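Local coordinates for uncharacterized protein lp_2664 (Lactobacillus plantarum WCFS1, PDB 2PJQ) that is of unknown function but carries an HD domain, so it probably acts as a metal-dependent phosphohydrolase or a related enzyme of that superfamily, at residues 10-15 against 52-57; 16-21 against 78-83; 157-162 against 178-183. One frame throughout, in Å; residues are numbered along the deposited sequence.

Interaction 1 of 3, residues 10-15 against 52-57; sequences TQLTAI and NLNLTL
L12 of helix 9-22 reaches across to N54 and L57, which stand on adjoining turns at the start of helix 53-62, and its two methyls go to different partners. CD1 is taken by the amide of the asparagine, lying 3.6 Å from N54 OD1 and 3.8 Å from N54 CG. CD2 goes to the leucine, 4.2 Å from L57 CB. The side chains of L12 and N54 meet at about a right angle, whereas those of L12 and L57 meet at a slant. N54 holds CG beside its own backbone N and opposite its carbonyl carbon (chi1 -65°). Its amide nitrogen is engaged elsewhere: ND2 donates to the carbonyl of I7 and to the carboxylate of E9, a double grip that should fix the rotation of the amide and keep OD1 next to the leucine methyl.

The setting is the all-helical HD-domain fold, and helix 53-62 runs straight into a His-Asp doublet that fits the one naming the family, though no metal is bound to it in this crystal. Farther along the same two helices the seam continues, with L12 also touching W61 and I15 packing on A58, W61 and L62. Were L12 an alanine, both methyl branches would go, which is likely to open a gap between the N54 amide and L57 and leave W61 less well covered. L57 turns its other contacts to A42 and R43 of helix 32-49, and T56 faces helix 119-130 through E120 and V123. The first turn of helix 53-62 is closed by the T56 hydroxyl, whose OG1 donates to the backbone O of N52 over 2.6 Å, at a C=O...donor angle of 157°.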
loop_
_atom_site.group_PDB
_atom_site.type_symbol
_atom_site.label_atom_id
_atom_site.label_comp_id
_atom_site.label_asym_id
_atom_site.label_seq_id
_atom_site.Cartn_x
_atom_site.Cartn_y
_atom_site.Cartn_z
ATOM N N THR B 10 -14.516 33.891 -1.348
ATOM C CA THR B 10 -15.067 33.538 -0.047
ATOM C C THR B 10 -15.692 32.166 -0.117
ATOM O O THR B 10 -15.551 31.351 0.794
ATOM C CB THR B 10 -16.159 34.527 0.389
ATOM O OG1 THR B 10 -15.550 35.763 0.759
ATOM C CG2 THR B 10 -16.937 33.987 1.569
ATOM N N GLN B 11 -16.406 31.924 -1.206
ATOM C CA GLN B 11 -17.064 30.657 -1.390
ATOM C C GLN B 11 -15.987 29.621 -1.590
ATOM O O GLN B 11 -16.096 28.499 -1.083
ATOM C CB GLN B 11 -17.969 30.709 -2.608
ATOM C CG GLN B 11 -19.021 31.796 -2.550
ATOM C CD GLN B 11 -19.871 31.856 -3.813
ATOM O OE1 GLN B 11 -19.342 31.869 -4.931
ATOM N NE2 GLN B 11 -21.195 31.905 -3.640
ATOM N N LEU B 12 -14.934 29.996 -2.316
ATOM C CA LEU B 12 -13.849 29.061 -2.568
ATOM C C LEU B 12 -13.351 28.547 -1.235
ATOM O O LEU B 12 -13.451 27.346 -0.960
ATOM C CB LEU B 12 -12.700 29.726 -3.326
ATOM C CG LEU B 12 -12.019 28.859 -4.402
ATOM C CD1 LEU B 12 -10.694 29.499 -4.848
ATOM C CD2 LEU B 12 -11.772 27.463 -3.863
ATOM N N THR B 13 -12.841 29.454 -0.404
ATOM C CA THR B 13 -12.324 29.093 0.915
ATOM C C THR B 13 -13.310 28.201 1.651
ATOM O O THR B 13 -12.924 27.196 2.246
ATOM C CB THR B 13 -12.056 30.340 1.816
ATOM O OG1 THR B 13 -11.125 31.217 1.178
ATOM C CG2 THR B 13 -11.468 29.916 3.159
ATOM N N ALA B 14 -14.587 28.565 1.613
ATOM C CA ALA B 14 -15.609 27.778 2.305
ATOM C C ALA B 14 -15.571 26.339 1.832
ATOM O O ALA B 14 -15.537 25.413 2.640
ATOM C CB ALA B 14 -16.986 28.364 2.061
ATOM N N ILE B 15 -15.576 26.166 0.511
ATOM C CA ILE B 15 -15.541 24.852 -0.114
ATOM C C ILE B 15 -14.314 24.081 0.335
ATOM O O ILE B 15 -14.378 22.855 0.528
ATOM C CB ILE B 15 -15.500 24.971 -1.660
ATOM C CG1 ILE B 15 -16.798 25.593 -2.160
ATOM C CG2 ILE B 15 -15.292 23.600 -2.297
ATOM C CD1 ILE B 15 -16.746 25.977 -3.576
ATOM N N ASN B 52 -10.514 29.056 -15.815
ATOM C CA ASN B 52 -11.106 29.790 -14.720
ATOM C C ASN B 52 -10.558 29.130 -13.452
ATOM O O ASN B 52 -10.758 27.939 -13.226
ATOM C CB ASN B 52 -12.621 29.670 -14.735
ATOM C CG ASN B 52 -13.241 30.256 -13.489
ATOM O OD1 ASN B 52 -13.198 31.469 -13.274
ATOM N ND2 ASN B 52 -13.796 29.402 -12.643
ATOM N N LEU B 53 -9.872 29.909 -12.629
ATOM C CA LEU B 53 -9.277 29.389 -11.409
ATOM C C LEU B 53 -10.258 28.855 -10.380
ATOM O O LEU B 53 -10.288 27.653 -10.123
ATOM C CB LEU B 53 -8.418 30.466 -10.758
ATOM C CG LEU B 53 -7.317 29.972 -9.834
ATOM C CD1 LEU B 53 -6.314 29.154 -10.644
ATOM C CD2 LEU B 53 -6.641 31.162 -9.176
ATOM N N ASN B 54 -11.057 29.749 -9.795
ATOM C CA ASN B 54 -12.037 29.378 -8.765
ATOM C C ASN B 54 -13.007 28.237 -9.051
ATOM O O ASN B 54 -13.420 27.550 -8.127
ATOM C CB ASN B 54 -12.840 30.604 -8.345
ATOM C CG ASN B 54 -11.982 31.641 -7.672
ATOM O OD1 ASN B 54 -10.749 31.581 -7.747
ATOM N ND2 ASN B 54 -12.620 32.611 -7.021
ATOM N N LEU B 55 -13.400 28.035 -10.300
ATOM C CA LEU B 55 -14.310 26.940 -10.595
ATOM C C LEU B 55 -13.469 25.680 -10.478
ATOM O O LEU B 55 -13.893 24.688 -9.876
ATOM C CB LEU B 55 -14.846 27.044 -12.024
ATOM C CG LEU B 55 -16.081 26.250 -12.478
ATOM C CD1 LEU B 55 -16.051 26.130 -13.995
ATOM C CD2 LEU B 55 -16.122 24.873 -11.861
ATOM N N THR B 56 -12.274 25.738 -11.071
ATOM C CA THR B 56 -11.334 24.620 -11.093
ATOM C C THR B 56 -11.023 24.064 -9.711
ATOM O O THR B 56 -11.294 22.900 -9.428
ATOM C CB THR B 56 -9.990 25.031 -11.760
ATOM O OG1 THR B 56 -10.225 25.426 -13.113
ATOM C CG2 THR B 56 -9.014 23.871 -11.788
ATOM N N LEU B 57 -10.452 24.894 -8.847
ATOM C CA LEU B 57 -10.078 24.428 -7.521
ATOM C C LEU B 57 -11.298 23.928 -6.793
ATOM O O LEU B 57 -11.244 22.887 -6.138
ATOM C CB LEU B 57 -9.409 25.538 -6.714
ATOM C CG LEU B 57 -8.258 26.220 -7.438
ATOM C CD1 LEU B 57 -7.586 27.199 -6.505
ATOM C CD2 LEU B 57 -7.274 25.167 -7.933
#

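Interaction 2 of 3, residues 16-21 against 78-83; sequences QTYALQ and HQDLIV
Y18 of helix 9-22 spans the gap to D80 and L81 of helix 74-87, joining two helices of the all-helical HD-domain fold whose backbones stay well apart: the nearest CA atoms, those of Y18 and L81, are 8.5 Å from each other. Y18 alone of residues 16-21 makes the bridge. Its hydroxyl ends beside the backbone at D80 and L81, with Y18 OH 3.5 Å from D80 CB and 3.8 Å from L81 N. The tyrosine side chain crosses that of D80 at about a right angle, the ring and carboxylate planes standing 63° apart, and it is the CB of the aspartate rather than its oxygens that the hydroxyl meets. The apolar part of the contact is carried by one methyl: L81 CD1 lies 4.0 Å from Y18 CE2 and 4.1 Å from Y18 CD2.

Behind this first shell, the torsions set the direction. Y18 places CG opposite its backbone N (chi1 -173°), which throws the ring out from helix 9-22 toward the other helix. L62 of helix 53-62 touches both Y18 and L81 and so backs the pair, while F99 of helix 92-102 packs against L81 as well. Elsewhere on helix 9-22, L20 meets R32 and L35 of helix 32-49. Beyond CB the carboxylate of D80 turns away from the hydroxyl, and its OD2 has a long, weak ion pair with NZ of K22, just beyond residues 16-21 on the same helix as the tyrosine.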
loop_
_atom_site.group_PDB
_atom_site.type_symbol
_atom_site.label_atom_id
_atom_site.label_comp_id
_atom_site.label_asym_id
_atom_site.label_seq_id
_atom_site.Cartn_x
_atom_site.Cartn_y
_atom_site.Cartn_z
ATOM N N GLN B 16 -13.194 24.797 0.471
ATOM C CA GLN B 16 -11.937 24.177 0.899
ATOM C C GLN B 16 -12.182 23.640 2.300
ATOM O O GLN B 16 -11.928 22.457 2.598
ATOM C CB GLN B 16 -10.811 25.205 0.947
ATOM C CG GLN B 16 -9.449 24.597 1.293
ATOM C CD GLN B 16 -8.379 25.646 1.589
ATOM O OE1 GLN B 16 -8.299 26.695 0.936
ATOM N NE2 GLN B 16 -7.543 25.358 2.573
ATOM N N THR B 17 -12.701 24.527 3.146
ATOM C CA THR B 17 -12.998 24.181 4.514
ATOM C C THR B 17 -13.914 22.997 4.511
ATOM O O THR B 17 -13.668 22.025 5.211
ATOM C CB THR B 17 -13.706 25.309 5.266
ATOM O OG1 THR B 17 -12.947 26.507 5.159
ATOM C CG2 THR B 17 -13.842 24.963 6.733
ATOM N N TYR B 18 -14.975 23.067 3.725
ATOM C CA TYR B 18 -15.906 21.957 3.681
ATOM C C TYR B 18 -15.218 20.642 3.308
ATOM O O TYR B 18 -15.368 19.620 3.994
ATOM C CB TYR B 18 -17.025 22.245 2.690
ATOM C CG TYR B 18 -18.105 21.200 2.727
ATOM C CD1 TYR B 18 -18.961 21.094 3.827
ATOM C CD2 TYR B 18 -18.226 20.270 1.699
ATOM C CE1 TYR B 18 -19.903 20.089 3.908
ATOM C CE2 TYR B 18 -19.168 19.253 1.768
ATOM C CZ TYR B 18 -20.000 19.168 2.878
ATOM O OH TYR B 18 -20.897 18.135 2.951
ATOM N N ALA B 19 -14.464 20.682 2.216
ATOM C CA ALA B 19 -13.760 19.512 1.721
ATOM C C ALA B 19 -12.877 18.867 2.784
ATOM O O ALA B 19 -13.077 17.706 3.146
ATOM C CB ALA B 19 -12.925 19.896 0.524
ATOM N N LEU B 20 -11.890 19.612 3.276
ATOM C CA LEU B 20 -10.982 19.080 4.291
ATOM C C LEU B 20 -11.701 18.494 5.519
ATOM O O LEU B 20 -11.249 17.505 6.084
ATOM C CB LEU B 20 -9.982 20.160 4.719
ATOM C CG LEU B 20 -9.092 20.692 3.589
ATOM C CD1 LEU B 20 -8.399 21.944 4.033
ATOM C CD2 LEU B 20 -8.088 19.647 3.171
ATOM N N GLN B 21 -12.810 19.078 5.950
ATOM C CA GLN B 21 -13.507 18.503 7.096
ATOM C C GLN B 21 -14.054 17.114 6.764
ATOM O O GLN B 21 -13.780 16.149 7.472
ATOM C CB GLN B 21 -14.654 19.408 7.554
ATOM C CG GLN B 21 -14.364 20.118 8.855
ATOM C CD GLN B 21 -13.316 21.212 8.703
ATOM O OE1 GLN B 21 -12.386 21.094 7.888
ATOM N NE2 GLN B 21 -13.450 22.279 9.499
ATOM N N HIS B 78 -23.988 13.530 -1.922
ATOM C CA HIS B 78 -24.427 14.533 -2.879
ATOM C C HIS B 78 -25.378 15.479 -2.153
ATOM O O HIS B 78 -25.167 16.686 -2.120
ATOM C CB HIS B 78 -25.162 13.869 -4.046
ATOM C CG HIS B 78 -24.277 13.538 -5.206
ATOM N ND1 HIS B 78 -24.219 14.317 -6.343
ATOM C CD2 HIS B 78 -23.388 12.534 -5.392
ATOM C CE1 HIS B 78 -23.330 13.807 -7.178
ATOM N NE2 HIS B 78 -22.810 12.725 -6.625
ATOM N N GLN B 79 -26.417 14.920 -1.545
ATOM C CA GLN B 79 -27.382 15.740 -0.843
ATOM C C GLN B 79 -26.771 16.531 0.310
ATOM O O GLN B 79 -27.444 17.350 0.926
ATOM C CB GLN B 79 -28.568 14.878 -0.392
ATOM C CG GLN B 79 -28.680 14.610 1.080
ATOM C CD GLN B 79 -29.629 13.463 1.353
ATOM O OE1 GLN B 79 -30.679 13.358 0.710
ATOM N NE2 GLN B 79 -29.273 12.598 2.304
ATOM N N ASP B 80 -25.493 16.307 0.602
ATOM C CA ASP B 80 -24.831 17.086 1.647
ATOM C C ASP B 80 -24.108 18.270 1.022
ATOM O O ASP B 80 -24.264 19.401 1.464
ATOM C CB ASP B 80 -23.834 16.244 2.447
ATOM C CG ASP B 80 -24.479 15.554 3.648
ATOM O OD1 ASP B 80 -25.419 16.135 4.242
ATOM O OD2 ASP B 80 -24.035 14.439 4.006
ATOM N N LEU B 81 -23.327 18.011 -0.019
ATOM C CA LEU B 81 -22.587 19.072 -0.692
ATOM C C LEU B 81 -23.491 20.225 -1.147
ATOM O O LEU B 81 -23.072 21.388 -1.148
ATOM C CB LEU B 81 -21.812 18.510 -1.895
ATOM C CG LEU B 81 -21.128 19.548 -2.802
ATOM C CD1 LEU B 81 -20.058 20.310 -2.020
ATOM C CD2 LEU B 81 -20.512 18.863 -4.000
ATOM N N ILE B 82 -24.724 19.922 -1.542
ATOM C CA ILE B 82 -25.617 21.001 -1.970
ATOM C C ILE B 82 -25.956 21.864 -0.752
ATOM O O ILE B 82 -25.879 23.090 -0.801
ATOM C CB ILE B 82 -26.942 20.471 -2.617
ATOM C CG1 ILE B 82 -26.678 19.862 -4.000
ATOM C CG2 ILE B 82 -27.898 21.617 -2.838
ATOM C CD1 ILE B 82 -25.856 18.608 -3.978
ATOM N N VAL B 83 -26.326 21.215 0.343
ATOM C CA VAL B 83 -26.648 21.931 1.563
ATOM C C VAL B 83 -25.520 22.918 1.812
ATOM O O VAL B 83 -25.761 24.049 2.216
ATOM C CB VAL B 83 -26.811 20.941 2.767
ATOM C CG1 VAL B 83 -26.958 21.688 4.082
ATOM C CG2 VAL B 83 -28.055 20.077 2.543
#

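Interaction 3 of 3, residues 157-162 against 178-183; sequences IAPREH and HFYEKL
R160 and E181 are brought together by side chains of contrasting shape. The arginine chain bends at chi2 (115°) and again at chi3, so that it runs alongside the carboxylate and turns NH1 to E181 OE1, while the glutamate, with chi2 at 174°, runs straight out beyond CG to meet it. The resulting salt bridge joins R160 NH1 to E181 OE1 at 3.1 Å. It is a one-point grip rather than a flat, two-pronged one, since the guanidinium and carboxylate planes are turned 81° apart. The aliphatic part of the arginine shares in the contact: R160 CD lies 3.5 Å from E181 OE1 and 3.6 Å from E181 OE2. Also beside the carboxylate is P159, with its CA 3.6 Å from E181 OE2. The acid is buried, so the arginine probably offsets much of the cost of keeping its charge there. The other end of the guanidinium has a weak hydrogen bond from NH2 to the carbonyl of Q171.

P159 covers the helix surface next to the bridge. Its ring lies alongside the Y180 side chain, pointing the same way, with P159 CB 3.8 Å from Y180 CB, and the same P159 CB is 4.0 Å from E181 CG. In this way an irregular loop is laid against one flank of helix 175-183, where the backbone widens into a pi-type turn over residues 179-183.

The ring of Y180 meets F184 edge-to-face and touches V210 of helix 204-219. F179 packs on I138 and L142 of helix 134-148 and on M206 and V210 of helix 204-219, while H178 and K182 lie against Y168 of helix 165-170.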
loop_
_atom_site.group_PDB
_atom_site.type_symbol
_atom_site.label_atom_id
_atom_site.label_comp_id
_atom_site.label_asym_id
_atom_site.label_seq_id
_atom_site.Cartn_x
_atom_site.Cartn_y
_atom_site.Cartn_z
ATOM N N ILE B 157 -5.568 -14.684 -12.019
ATOM C CA ILE B 157 -6.443 -13.608 -12.449
ATOM C C ILE B 157 -5.639 -12.659 -13.322
ATOM O O ILE B 157 -4.588 -12.167 -12.914
ATOM C CB ILE B 157 -6.979 -12.827 -11.258
ATOM C CG1 ILE B 157 -7.476 -13.799 -10.195
ATOM C CG2 ILE B 157 -8.086 -11.898 -11.711
ATOM C CD1 ILE B 157 -8.009 -13.131 -8.943
ATOM N N ALA B 158 -6.128 -12.410 -14.527
ATOM C CA ALA B 158 -5.432 -11.510 -15.430
ATOM C C ALA B 158 -6.254 -10.246 -15.581
ATOM O O ALA B 158 -7.477 -10.267 -15.446
ATOM C CB ALA B 158 -5.212 -12.174 -16.789
ATOM N N PRO B 159 -5.586 -9.122 -15.856
ATOM C CA PRO B 159 -6.226 -7.818 -16.028
ATOM C C PRO B 159 -7.333 -7.762 -17.068
ATOM O O PRO B 159 -7.125 -8.114 -18.232
ATOM C CB PRO B 159 -5.052 -6.898 -16.363
ATOM C CG PRO B 159 -4.021 -7.828 -16.932
ATOM C CD PRO B 159 -4.130 -9.019 -16.043
ATOM N N ARG B 160 -8.510 -7.319 -16.627
ATOM C CA ARG B 160 -9.673 -7.187 -17.489
ATOM C C ARG B 160 -9.269 -6.301 -18.652
ATOM O O ARG B 160 -8.241 -5.635 -18.595
ATOM C CB ARG B 160 -10.834 -6.550 -16.727
ATOM C CG ARG B 160 -11.343 -7.386 -15.565
ATOM C CD ARG B 160 -11.110 -6.715 -14.221
ATOM N NE ARG B 160 -12.335 -6.134 -13.682
ATOM C CZ ARG B 160 -12.397 -5.440 -12.548
ATOM N NH1 ARG B 160 -11.301 -5.234 -11.826
ATOM N NH2 ARG B 160 -13.554 -4.946 -12.136
ATOM N N GLU B 161 -10.068 -6.292 -19.711
ATOM C CA GLU B 161 -9.735 -5.476 -20.873
ATOM C C GLU B 161 -10.905 -4.667 -21.396
ATOM O O GLU B 161 -10.717 -3.546 -21.867
ATOM C CB GLU B 161 -9.169 -6.356 -21.996
ATOM C CG GLU B 161 -7.801 -6.958 -21.682
ATOM C CD GLU B 161 -6.693 -5.913 -21.599
ATOM O OE1 GLU B 161 -6.299 -5.366 -22.652
ATOM O OE2 GLU B 161 -6.216 -5.638 -20.477
ATOM N N HIS B 162 -12.109 -5.227 -21.318
ATOM C CA HIS B 162 -13.292 -4.516 -21.791
ATOM C C HIS B 162 -14.269 -4.207 -20.659
ATOM O O HIS B 162 -15.475 -4.422 -20.784
ATOM C CB HIS B 162 -13.998 -5.313 -22.903
ATOM C CG HIS B 162 -13.439 -6.687 -23.138
ATOM N ND1 HIS B 162 -13.707 -7.757 -22.310
ATOM C CD2 HIS B 162 -12.656 -7.172 -24.134
ATOM C CE1 HIS B 162 -13.120 -8.840 -22.787
ATOM N NE2 HIS B 162 -12.475 -8.512 -23.893
ATOM N N HIS B 178 -4.594 -3.149 -11.381
ATOM C CA HIS B 178 -5.018 -1.762 -11.466
ATOM C C HIS B 178 -4.069 -0.928 -12.315
ATOM O O HIS B 178 -4.503 -0.016 -13.012
ATOM C CB HIS B 178 -5.152 -1.155 -10.067
ATOM C CG HIS B 178 -6.026 0.057 -10.033
ATOM N ND1 HIS B 178 -7.214 0.130 -10.734
ATOM C CD2 HIS B 178 -5.882 1.250 -9.412
ATOM C CE1 HIS B 178 -7.759 1.317 -10.548
ATOM N NE2 HIS B 178 -6.971 2.017 -9.751
ATOM N N PHE B 179 -2.774 -1.229 -12.257
ATOM C CA PHE B 179 -1.818 -0.484 -13.069
ATOM C C PHE B 179 -2.138 -0.804 -14.519
ATOM O O PHE B 179 -2.334 0.091 -15.329
ATOM C CB PHE B 179 -0.371 -0.877 -12.746
ATOM C CG PHE B 179 0.074 -0.465 -11.378
ATOM C CD1 PHE B 179 -0.326 -1.175 -10.259
ATOM C CD2 PHE B 179 0.842 0.666 -11.198
ATOM C CE1 PHE B 179 0.036 -0.761 -8.975
ATOM C CE2 PHE B 179 1.205 1.087 -9.914
ATOM C CZ PHE B 179 0.798 0.370 -8.807
ATOM N N TYR B 180 -2.218 -2.091 -14.833
ATOM C CA TYR B 180 -2.523 -2.519 -16.189
ATOM C C TYR B 180 -3.867 -1.986 -16.642
ATOM O O TYR B 180 -3.976 -1.410 -17.722
ATOM C CB TYR B 180 -2.531 -4.049 -16.282
ATOM C CG TYR B 180 -1.152 -4.670 -16.292
ATOM C CD1 TYR B 180 -0.234 -4.346 -17.289
ATOM C CD2 TYR B 180 -0.748 -5.551 -15.278
ATOM C CE1 TYR B 180 1.058 -4.871 -17.276
ATOM C CE2 TYR B 180 0.544 -6.083 -15.257
ATOM C CZ TYR B 180 1.440 -5.732 -16.256
ATOM O OH TYR B 180 2.735 -6.188 -16.208
ATOM N N GLU B 181 -4.878 -2.179 -15.801
ATOM C CA GLU B 181 -6.250 -1.757 -16.087
ATOM C C GLU B 181 -6.515 -0.256 -16.119
ATOM O O GLU B 181 -7.432 0.203 -16.812
ATOM C CB GLU B 181 -7.201 -2.385 -15.064
ATOM C CG GLU B 181 -7.318 -3.883 -15.181
ATOM C CD GLU B 181 -8.152 -4.494 -14.081
ATOM O OE1 GLU B 181 -9.182 -3.900 -13.695
ATOM O OE2 GLU B 181 -7.785 -5.589 -13.611
ATOM N N LYS B 182 -5.727 0.509 -15.361
ATOM C CA LYS B 182 -5.935 1.946 -15.278
ATOM C C LYS B 182 -4.675 2.795 -15.276
ATOM O O LYS B 182 -4.277 3.308 -16.314
ATOM C CB LYS B 182 -6.787 2.267 -14.039
ATOM C CG LYS B 182 -7.096 3.756 -13.851
ATOM C CD LYS B 182 -8.348 4.001 -13.022
ATOM C CE LYS B 182 -8.505 5.472 -12.686
ATOM N NZ LYS B 182 -7.821 5.834 -11.399
ATOM N N LEU B 183 -4.056 2.944 -14.111
ATOM C CA LEU B 183 -2.847 3.760 -13.932
ATOM C C LEU B 183 -1.817 3.854 -15.071
ATOM O O LEU B 183 -1.218 4.914 -15.271
ATOM C CB LEU B 183 -2.141 3.318 -12.653
ATOM C CG LEU B 183 -3.116 3.187 -11.480
ATOM C CD1 LEU B 183 -2.357 2.870 -10.189
ATOM C CD2 LEU B 183 -3.913 4.483 -11.355
#

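How the interactions relate
From the N terminus, helix 9-22 supplies residues 10-15 to interaction 1 and then, directly following, residues 16-21 to interaction 2. The chain comes back first with residues 52-57, closing one loop, and later with 78-83, closing a second; the two loops cross. The first half of helix 9-22 is thereby tied to the start of helix 53-62 and its second half to helix 74-87, both within the HD-domain range. Interaction 3 follows in series, a short loop closed when helix 175-183 returns against residues 157-162. It lies on the opposite side of the chain's centre, its own centre about 35 Å from that of interaction 1 and about 32 Å from that of interaction 2.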